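Local coordinates for xyloglucan-specific endo-beta-1,4-glucanase BoGH5A (Bacteroides ovatus, PDB 3ZMR), which hydrolyses internal beta-1,4-glucosidic linkages in the backbone of xyloglucan with retention of configuration, releasing xyloglucan oligosaccharides, at residues P155-V158 / L159-I163; Q272-E275 / E276-R279; V424-C427 / V428-L432. All coordinates share one frame; numbering follows the deposited sequence.

Contact 1. Residues P155-V158 / L159-I163; sequences PNKV and LFEGI
Asn-156 is the N-cap of helix 157-165 and meets Leu-159 in the first turn, within the TIM-barrel (beta/alpha)8 fold of this family 5 glycoside hydrolase. Its carboxamide OD1 accepts a hydrogen bond from the backbone N of Leu-159 at 2.8 Å, and the donor lies nearly on the line of the side-chain C=O. A chi1 of 62° sets CG between the backbone N and the carbonyl carbon of Asn-156, which folds the amide back over the helix start; OD1 also touches CB of Leu-159. The other end of the amide is held as well, ND2 giving a hydrogen bond to Thr-449 O.

The packed side belongs to Pro-155 and Phe-160, both buried. CB of Pro-155 rests 3.8 Å from CZ of Phe-160, while Ala-203 and Ala-204 of helix 191-206 and Val-171 and Ile-173 of strand 170-173 close round the same ring. Facing solvent instead are Lys-157 and Glu-161, one helical turn apart. The lysine runs extended as far as CE and then bends at chi4 (-64°), carrying its ammonium to the carboxylate in a salt bridge whose two hydrogen bonds are weak: NZ of Lys-157 stands 3.1 Å from both OE1 and OE2 of Glu-161.

Contact 2. Residues Q272-E275 / E276-R279; sequences QPTE and ENYR
Thr-274 and Asn-277 grip each other in a capping box at the start of helix 275-293. OG1 of Thr-274 accepts from the backbone N of Asn-277 at 3.1 Å, and in return OD1 of Asn-277 accepts from the backbone N of Thr-274 at 2.9 Å. This second bond is straight at its hydrogen (167°), although the donor stands above the plane of the asparagine amide. ND2 of Asn-277 donates a hydrogen bond to Pro-225 O. A water bridges OG1 of Thr-274 to OE1 of Glu-276, whose OE2 accepts a hydrogen bond from the backbone N of Asp-227.

Tyr-278 reaches back over the same turn. With chi1 at -62°, CG lies anti to its carbonyl carbon, and the ring is carried alongside the loop that leads into the helix. CB packs by the carbonyl oxygens of Glu-275 and Thr-274; CD2 comes to 3.2 Å from O of Thr-274, and CE2 lies near O of Pro-273. CE1, on the other side of the ring, and CZ meet CB of Pro-273, CZ at 3.5 Å. OH rests on the same proline and is linked through one water, in the plane of the ring, to O of Pro-273. The aromatic ring stacks with His-319 of helix 313-319 and makes an edge-to-face contact with Tyr-309, in the loop between strand 304-307 and that helix.

Contact 3. Residues V424-C427 / V428-L432; sequences VKTC and VKNKL
A Schellman motif ends helix 406-429, where the chain turns out of the helix and enters barrel strand 433-436. The bond that spans more of the chain, Leu-432 N to Cys-427 O, measures 2.9 Å, the donor standing above the carbonyl plane; inside it Lys-431 N reaches Val-428 O at 3.1 Å. Lys-431, at the C-prime position, has the positive phi (65°) that makes this reversal possible, and CB of Leu-432 is thereby laid 3.9 Å from CB of Cys-427.

In this beta-alpha-beta unit of the barrel, helix 406-429 connects strand 391-396 to strand 433-436. Cys-427 packs on Ile-393 and Leu-432 on Val-391, both from the earlier strand, while Val-424 and Val-428 lie against Leu-466 of helix 456-471.

Asn-430 adds a side-chain bond to the same helix end. Its CG is anti to the carbonyl carbon (chi1 -77°), and the amide lies alongside Thr-426, pointing the same way. With an alanine here, the Thr-426 carbonyl would probably be left with just the bent backbone bond, and Glu-375 of helix 371-379 would lose the weak hydrogen bond it receives from ND2. As it stands, O of Thr-426 accepts twice, from Asn-430 ND2 at 3.0 Å and from Asn-430 N at 3.2 Å, the two donors arriving from opposite faces of the carbonyl plane.

Contacts 1, 2 and 3 follow in that order along the chain, all within the (beta/alpha)8 catalytic module, at ends of helices that surround its eight-stranded parallel barrel. Contacts 1 and 2 are on opposite sides of the chain's centre, with their own centres about 40 Å apart; contact 3 is about 26 Å from contact 1 and 29 Å from contact 2, centre to centre, and no two of them touch. The first two lie where chain enters helices 157-165 and 275-293, the third where it leaves helix 406-429 for strand 433-436. They mark two helix starts and one helix end around a single barrel, whose strands and loops carry the catalytic and substrate-binding residues.

Contact 1. Residues P155-V158 / L159-I163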
ATOM      1  N   PRO A 155     -21.404   7.264   7.836  1.00 12.51           N
ATOM      2  CA  PRO A 155     -21.725   5.910   7.430  1.00 16.72           C
ATOM      3  C   PRO A 155     -22.590   5.225   8.475  1.00 14.04           C
ATOM      4  O   PRO A 155     -22.385   5.401   9.681  1.00 17.18           O
ATOM      5  CB  PRO A 155     -20.353   5.251   7.272  1.00 18.68           C
ATOM      6  CG  PRO A 155     -19.475   6.382   6.880  1.00 13.26           C
ATOM      7  CD  PRO A 155     -19.960   7.516   7.759  1.00 12.84           C
ATOM      8  N   ASN A 156     -23.549   4.450   8.001  1.00 13.00           N
ATOM      9  CA  ASN A 156     -24.529   3.802   8.853  1.00 13.47           C
ATOM     10  C   ASN A 156     -24.771   2.334   8.495  1.00 12.25           C
ATOM     11  O   ASN A 156     -24.263   1.809   7.492  1.00 12.50           O
ATOM     12  CB  ASN A 156     -25.822   4.628   8.868  1.00 16.68           C
ATOM     13  CG  ASN A 156     -26.466   4.733   7.498  1.00 13.71           C
ATOM     14  OD1 ASN A 156     -26.328   3.849   6.660  1.00 14.23           O
ATOM     15  ND2 ASN A 156     -27.212   5.799   7.280  1.00 18.79           N
ATOM     16  N   LYS A 157     -25.544   1.676   9.341  1.00 14.70           N
ATOM     17  CA  LYS A 157     -25.844   0.250   9.188  1.00 13.77           C
ATOM     18  C   LYS A 157     -26.555  -0.035   7.861  1.00 13.72           C
ATOM     19  O   LYS A 157     -26.199  -0.962   7.146  1.00 14.55           O
ATOM     20  CB  LYS A 157     -26.684  -0.256  10.395  1.00 21.62           C
ATOM     21  CG  LYS A 157     -27.385  -1.600  10.254  1.00 19.86           C
ATOM     22  CD  LYS A 157     -28.156  -1.970  11.543  1.00 38.24           C
ATOM     23  CE  LYS A 157     -29.110  -3.143  11.354  1.00101.21           C
ATOM     24  NZ  LYS A 157     -30.205  -2.852  10.383  1.00 86.06           N
ATOM     25  N   VAL A 158     -27.551   0.765   7.500  1.00 13.12           N
ATOM     26  CA  VAL A 158     -28.281   0.466   6.279  1.00 16.73           C
ATOM     27  C   VAL A 158     -27.397   0.627   5.036  1.00 13.15           C
ATOM     28  O   VAL A 158     -27.584  -0.088   4.033  1.00 12.63           O
ATOM     29  CB  VAL A 158     -29.603   1.269   6.123  1.00 14.93           C
ATOM     30  CG1 VAL A 158     -30.586   0.875   7.230  1.00 17.59           C
ATOM     31  CG2 VAL A 158     -29.359   2.752   6.095  1.00 14.84           C
ATOM     32  N   LEU A 159     -26.436   1.555   5.064  1.00 14.14           N
ATOM     33  CA  LEU A 159     -25.505   1.675   3.934  1.00 11.40           C
ATOM     34  C   LEU A 159     -24.688   0.389   3.769  1.00 11.47           C
ATOM     35  O   LEU A 159     -24.581  -0.170   2.688  1.00 11.48           O
ATOM     36  CB  LEU A 159     -24.537   2.860   4.142  1.00 11.92           C
ATOM     37  CG  LEU A 159     -23.421   2.979   3.104  1.00 13.42           C
ATOM     38  CD1 LEU A 159     -24.031   3.128   1.702  1.00 11.83           C
ATOM     39  CD2 LEU A 159     -22.480   4.130   3.462  1.00 17.39           C
ATOM     40  N   PHE A 160     -24.095  -0.070   4.871  1.00 10.47           N
ATOM     41  CA  PHE A 160     -23.265  -1.284   4.792  1.00 11.12           C
ATOM     42  C   PHE A 160     -24.070  -2.510   4.426  1.00 11.46           C
ATOM     43  O   PHE A 160     -23.587  -3.352   3.676  1.00  9.74           O
ATOM     44  CB  PHE A 160     -22.467  -1.497   6.081  1.00 10.60           C
ATOM     45  CG  PHE A 160     -21.432  -0.420   6.307  1.00 10.05           C
ATOM     46  CD1 PHE A 160     -20.433  -0.183   5.347  1.00 10.03           C
ATOM     47  CD2 PHE A 160     -21.445   0.374   7.463  1.00 12.70           C
ATOM     48  CE1 PHE A 160     -19.471   0.792   5.547  1.00 12.03           C
ATOM     49  CE2 PHE A 160     -20.483   1.360   7.650  1.00 11.52           C
ATOM     50  CZ  PHE A 160     -19.498   1.565   6.708  1.00 10.37           C
ATOM     51  N   GLU A 161     -25.301  -2.602   4.937  1.00 11.20           N
ATOM     52  CA  GLU A 161     -26.199  -3.679   4.544  1.00 10.64           C
ATOM     53  C   GLU A 161     -26.545  -3.640   3.052  1.00  9.77           C
ATOM     54  O   GLU A 161     -26.610  -4.670   2.390  1.00 13.14           O
ATOM     55  CB  GLU A 161     -27.472  -3.677   5.395  1.00 13.06           C
ATOM     56  CG  GLU A 161     -27.198  -4.095   6.825  1.00 14.14           C
ATOM     57  CD  GLU A 161     -28.398  -4.044   7.721  1.00 22.59           C
ATOM     58  OE1 GLU A 161     -29.372  -3.311   7.413  1.00 25.56           O
ATOM     59  OE2 GLU A 161     -28.335  -4.734   8.765  1.00 27.57           O
ATOM     60  N   GLY A 162     -26.709  -2.434   2.519  1.00 11.62           N
ATOM     61  CA  GLY A 162     -27.006  -2.281   1.090  1.00 12.25           C
ATOM     62  C   GLY A 162     -25.833  -2.682   0.223  1.00 12.03           C
ATOM     63  O   GLY A 162     -25.983  -3.309  -0.832  1.00 12.14           O
ATOM     64  N   ILE A 163     -24.629  -2.296   0.659  1.00 12.11           N
ATOM     65  CA  ILE A 163     -23.389  -2.692  -0.036  1.00 10.81           C
ATOM     66  C   ILE A 163     -23.280  -4.214  -0.120  1.00  8.90           C
ATOM     67  O   ILE A 163     -23.034  -4.789  -1.203  1.00 10.32           O
ATOM     68  CB  ILE A 163     -22.154  -2.032   0.617  1.00  9.39           C
ATOM     69  CG1 ILE A 163     -22.145  -0.517   0.342  1.00 10.46           C
ATOM     70  CG2 ILE A 163     -20.839  -2.688   0.164  1.00 10.78           C
ATOM     71  CD1 ILE A 163     -21.172   0.229   1.247  1.00 11.67           C
TER

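Contact 2. Residues Q272-E275 / E276-R279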
ATOM      1  N   GLN A 272      10.131  13.155 -12.038  1.00 17.44           N
ATOM      2  CA  GLN A 272      10.318  11.715 -11.916  1.00 13.72           C
ATOM      3  C   GLN A 272      10.893  11.396 -10.504  1.00 13.29           C
ATOM      4  O   GLN A 272      11.883  12.016 -10.056  1.00 15.66           O
ATOM      5  CB  GLN A 272      11.216  11.142 -13.019  1.00 19.54           C
ATOM      6  CG  GLN A 272      10.730  11.422 -14.441  1.00 31.70           C
ATOM      7  CD  GLN A 272       9.328  10.901 -14.692  1.00114.30           C
ATOM      8  OE1 GLN A 272       8.963   9.834 -14.208  1.00 68.57           O
ATOM      9  NE2 GLN A 272       8.530  11.660 -15.438  1.00128.77           N
ATOM     10  N   PRO A 273      10.278  10.435  -9.788  1.00 11.68           N
ATOM     11  CA  PRO A 273      10.847  10.172  -8.465  1.00 11.81           C
ATOM     12  C   PRO A 273      12.263   9.602  -8.526  1.00 12.01           C
ATOM     13  O   PRO A 273      12.650   8.941  -9.510  1.00 13.90           O
ATOM     14  CB  PRO A 273       9.871   9.133  -7.866  1.00 13.13           C
ATOM     15  CG  PRO A 273       8.594   9.411  -8.577  1.00 12.90           C
ATOM     16  CD  PRO A 273       9.020   9.698  -9.987  1.00 16.23           C
ATOM     17  N   THR A 274      12.989   9.817  -7.449  1.00 11.46           N
ATOM     18  CA  THR A 274      14.395   9.441  -7.358  1.00 12.59           C
ATOM     19  C   THR A 274      14.555   8.189  -6.509  1.00 12.79           C
ATOM     20  O   THR A 274      13.615   7.777  -5.828  1.00 12.58           O
ATOM     21  CB  THR A 274      15.172  10.551  -6.658  1.00 15.56           C
ATOM     22  OG1 THR A 274      14.697  10.667  -5.304  1.00 15.83           O
ATOM     23  CG2 THR A 274      14.998  11.897  -7.386  1.00 14.80           C
ATOM     24  N   GLU A 275      15.743   7.599  -6.521  1.00 14.01           N
ATOM     25  CA  GLU A 275      16.010   6.453  -5.675  1.00 13.16           C
ATOM     26  C   GLU A 275      15.807   6.772  -4.184  1.00 12.36           C
ATOM     27  O   GLU A 275      15.265   5.933  -3.419  1.00 12.69           O
ATOM     28  CB  GLU A 275      17.375   5.849  -6.011  1.00 17.57           C
ATOM     29  CG  GLU A 275      17.401   5.099  -7.356  1.00 29.89           C
ATOM     30  CD  GLU A 275      16.294   4.039  -7.542  1.00 97.59           C
ATOM     31  OE1 GLU A 275      15.974   3.261  -6.606  1.00 24.43           O
ATOM     32  OE2 GLU A 275      15.732   3.958  -8.658  1.00 48.84           O
ATOM     33  N   GLU A 276      16.154   7.995  -3.782  1.00 13.13           N
ATOM     34  CA  GLU A 276      15.879   8.472  -2.427  1.00 12.68           C
ATOM     35  C   GLU A 276      14.364   8.410  -2.124  1.00 12.52           C
ATOM     36  O   GLU A 276      13.952   7.913  -1.071  1.00 11.84           O
ATOM     37  CB  GLU A 276      16.400   9.902  -2.231  1.00 13.81           C
ATOM     38  CG  GLU A 276      15.966  10.557  -0.944  1.00 13.00           C
ATOM     39  CD  GLU A 276      16.412  11.999  -0.802  1.00 17.68           C
ATOM     40  OE1 GLU A 276      16.664  12.654  -1.827  1.00 23.72           O
ATOM     41  OE2 GLU A 276      16.471  12.502   0.337  1.00 16.70           O
ATOM     42  N   ASN A 277      13.552   8.924  -3.047  1.00 12.89           N
ATOM     43  CA  ASN A 277      12.114   8.913  -2.851  1.00 11.62           C
ATOM     44  C   ASN A 277      11.553   7.486  -2.667  1.00  9.53           C
ATOM     45  O   ASN A 277      10.728   7.232  -1.760  1.00 10.08           O
ATOM     46  CB  ASN A 277      11.365   9.554  -4.001  1.00 10.95           C
ATOM     47  CG  ASN A 277      11.714  11.020  -4.248  1.00 10.87           C
ATOM     48  OD1 ASN A 277      11.667  11.429  -5.413  1.00 12.12           O
ATOM     49  ND2 ASN A 277      11.986  11.825  -3.205  1.00 12.39           N
ATOM     50  N   TYR A 278      11.985   6.548  -3.515  1.00  9.74           N
ATOM     51  CA  TYR A 278      11.537   5.146  -3.364  1.00 10.48           C
ATOM     52  C   TYR A 278      12.014   4.508  -2.063  1.00 10.13           C
ATOM     53  O   TYR A 278      11.274   3.769  -1.412  1.00 11.52           O
ATOM     54  CB  TYR A 278      11.905   4.303  -4.572  1.00 10.57           C
ATOM     55  CG  TYR A 278      11.265   4.754  -5.857  1.00 10.33           C
ATOM     56  CD1 TYR A 278       9.890   4.777  -6.023  1.00 12.23           C
ATOM     57  CD2 TYR A 278      12.057   5.178  -6.922  1.00 11.36           C
ATOM     58  CE1 TYR A 278       9.318   5.200  -7.204  1.00 12.19           C
ATOM     59  CE2 TYR A 278      11.496   5.589  -8.122  1.00 12.89           C
ATOM     60  CZ  TYR A 278      10.113   5.624  -8.244  1.00 11.86           C
ATOM     61  OH  TYR A 278       9.504   6.008  -9.428  1.00 12.57           O
ATOM     62  N   ARG A 279      13.251   4.789  -1.676  1.00 11.19           N
ATOM     63  CA  ARG A 279      13.787   4.263  -0.431  1.00 12.22           C
ATOM     64  C   ARG A 279      12.990   4.736   0.780  1.00 10.77           C
ATOM     65  O   ARG A 279      12.621   3.933   1.662  1.00 11.66           O
ATOM     66  CB  ARG A 279      15.285   4.610  -0.296  1.00 14.54           C
ATOM     67  CG  ARG A 279      15.888   4.153   1.031  1.00 14.17           C
ATOM     68  CD  ARG A 279      17.416   4.219   1.042  1.00 20.64           C
ATOM     69  NE  ARG A 279      17.894   5.504   0.530  1.00 19.82           N
ATOM     70  CZ  ARG A 279      17.814   6.670   1.160  1.00 21.24           C
ATOM     71  NH1 ARG A 279      17.300   6.752   2.389  1.00 22.48           N
ATOM     72  NH2 ARG A 279      18.282   7.775   0.563  1.00 18.69           N
TER
HETATM   73  O   HOH W   1      11.283   7.180 -11.123  1.00 17.99           O
HETATM   74  O   HOH W   2      15.558  12.782  -4.147  1.00 30.36           O

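Contact 3. Residues V424-C427 / V428-L432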
ATOM      1  N   VAL A 424     -13.016  -4.317 -14.191  1.00  9.09           N
ATOM      2  CA  VAL A 424     -13.370  -5.385 -13.249  1.00  9.23           C
ATOM      3  C   VAL A 424     -12.998  -6.757 -13.815  1.00  9.59           C
ATOM      4  O   VAL A 424     -12.328  -7.543 -13.172  1.00 10.28           O
ATOM      5  CB  VAL A 424     -14.833  -5.327 -12.767  1.00 14.69           C
ATOM      6  CG1 VAL A 424     -15.214  -6.561 -11.944  1.00 22.39           C
ATOM      7  CG2 VAL A 424     -15.022  -4.076 -11.932  1.00 12.01           C
ATOM      8  N   LYS A 425     -13.430  -7.032 -15.035  1.00 10.74           N
ATOM      9  CA  LYS A 425     -13.105  -8.334 -15.670  1.00 11.04           C
ATOM     10  C   LYS A 425     -11.599  -8.521 -15.779  1.00  9.51           C
ATOM     11  O   LYS A 425     -11.097  -9.643 -15.602  1.00 11.43           O
ATOM     12  CB  LYS A 425     -13.833  -8.537 -17.020  1.00 15.92           C
ATOM     13  CG  LYS A 425     -13.112  -8.172 -18.296  1.00 38.73           C
ATOM     14  CD  LYS A 425     -13.994  -8.502 -19.508  1.00 30.68           C
ATOM     15  CE  LYS A 425     -13.283  -8.256 -20.825  1.00 40.04           C
ATOM     16  NZ  LYS A 425     -14.220  -8.367 -21.987  1.00 64.31           N
ATOM     17  N   THR A 426     -10.864  -7.464 -16.105  1.00 11.83           N
ATOM     18  CA  THR A 426      -9.418  -7.565 -16.228  1.00 10.74           C
ATOM     19  C   THR A 426      -8.777  -7.831 -14.862  1.00 10.23           C
ATOM     20  O   THR A 426      -7.846  -8.631 -14.731  1.00 10.81           O
ATOM     21  CB  THR A 426      -8.842  -6.295 -16.887  1.00 12.33           C
ATOM     22  OG1 THR A 426      -9.456  -6.140 -18.164  1.00 12.88           O
ATOM     23  CG2 THR A 426      -7.333  -6.394 -17.097  1.00 13.25           C
ATOM     24  N   CYS A 427      -9.284  -7.192 -13.833  1.00 11.26           N
ATOM     25  CA  CYS A 427      -8.816  -7.499 -12.471  1.00  9.67           C
ATOM     26  C   CYS A 427      -9.062  -8.967 -12.100  1.00  9.81           C
ATOM     27  O   CYS A 427      -8.172  -9.650 -11.598  1.00 11.22           O
ATOM     28  CB  CYS A 427      -9.490  -6.589 -11.446  1.00  9.20           C
ATOM     29  SG  CYS A 427      -8.904  -4.872 -11.447  1.00 11.02           S
ATOM     30  N   VAL A 428     -10.275  -9.451 -12.339  1.00 10.37           N
ATOM     31  CA  VAL A 428     -10.622 -10.856 -12.067  1.00 10.56           C
ATOM     32  C   VAL A 428      -9.663 -11.822 -12.790  1.00 11.16           C
ATOM     33  O   VAL A 428      -9.125 -12.764 -12.161  1.00 12.76           O
ATOM     34  CB  VAL A 428     -12.080 -11.211 -12.436  1.00 13.14           C
ATOM     35  CG1 VAL A 428     -12.327 -12.723 -12.274  1.00 28.01           C
ATOM     36  CG2 VAL A 428     -13.056 -10.382 -11.607  1.00 18.83           C
ATOM     37  N   LYS A 429      -9.415 -11.560 -14.067  1.00 11.67           N
ATOM     38  CA  LYS A 429      -8.525 -12.402 -14.881  1.00 11.19           C
ATOM     39  C   LYS A 429      -7.135 -12.479 -14.253  1.00 12.58           C
ATOM     40  O   LYS A 429      -6.473 -13.502 -14.317  1.00 14.18           O
ATOM     41  CB  LYS A 429      -8.432 -11.860 -16.324  1.00 16.66           C
ATOM     42  CG  LYS A 429      -7.611 -12.705 -17.287  1.00 25.62           C
ATOM     43  CD  LYS A 429      -7.568 -12.100 -18.698  1.00 38.46           C
ATOM     44  CE  LYS A 429      -6.554 -12.818 -19.591  1.00106.19           C
ATOM     45  NZ  LYS A 429      -5.143 -12.445 -19.278  1.00112.78           N
ATOM     46  N   ASN A 430      -6.719 -11.375 -13.650  1.00 11.17           N
ATOM     47  CA  ASN A 430      -5.380 -11.213 -13.099  1.00 15.08           C
ATOM     48  C   ASN A 430      -5.299 -11.438 -11.585  1.00 10.10           C
ATOM     49  O   ASN A 430      -4.242 -11.199 -10.971  1.00 12.42           O
ATOM     50  CB  ASN A 430      -4.828  -9.852 -13.510  1.00 12.86           C
ATOM     51  CG  ASN A 430      -4.365  -9.863 -14.942  1.00 17.95           C
ATOM     52  OD1 ASN A 430      -3.329 -10.445 -15.234  1.00 20.51           O
ATOM     53  ND2 ASN A 430      -5.143  -9.265 -15.843  1.00 14.99           N
ATOM     54  N   LYS A 431      -6.396 -11.892 -11.004  1.00  9.75           N
ATOM     55  CA  LYS A 431      -6.500 -12.220  -9.571  1.00 13.29           C
ATOM     56  C   LYS A 431      -6.326 -10.999  -8.659  1.00 11.34           C
ATOM     57  O   LYS A 431      -5.901 -11.135  -7.520  1.00 15.53           O
ATOM     58  CB  LYS A 431      -5.536 -13.365  -9.194  1.00 13.28           C
ATOM     59  CG  LYS A 431      -5.743 -14.638 -10.038  1.00 16.48           C
ATOM     60  CD  LYS A 431      -4.950 -15.803  -9.458  1.00 24.57           C
ATOM     61  CE  LYS A 431      -5.168 -17.115 -10.199  1.00 41.34           C
ATOM     62  NZ  LYS A 431      -4.898 -16.950 -11.648  1.00 37.56           N
ATOM     63  N   LEU A 432      -6.655  -9.813  -9.177  1.00  9.35           N
ATOM     64  CA  LEU A 432      -6.613  -8.545  -8.432  1.00  8.18           C
ATOM     65  C   LEU A 432      -7.987  -8.265  -7.833  1.00  7.21           C
ATOM     66  O   LEU A 432      -9.022  -8.629  -8.413  1.00 12.47           O
ATOM     67  CB  LEU A 432      -6.234  -7.382  -9.361  1.00  9.34           C
ATOM     68  CG  LEU A 432      -5.136  -7.659 -10.384  1.00  9.66           C
ATOM     69  CD1 LEU A 432      -4.978  -6.438 -11.268  1.00 10.36           C
ATOM     70  CD2 LEU A 432      -3.818  -8.055  -9.729  1.00 10.43           C
TER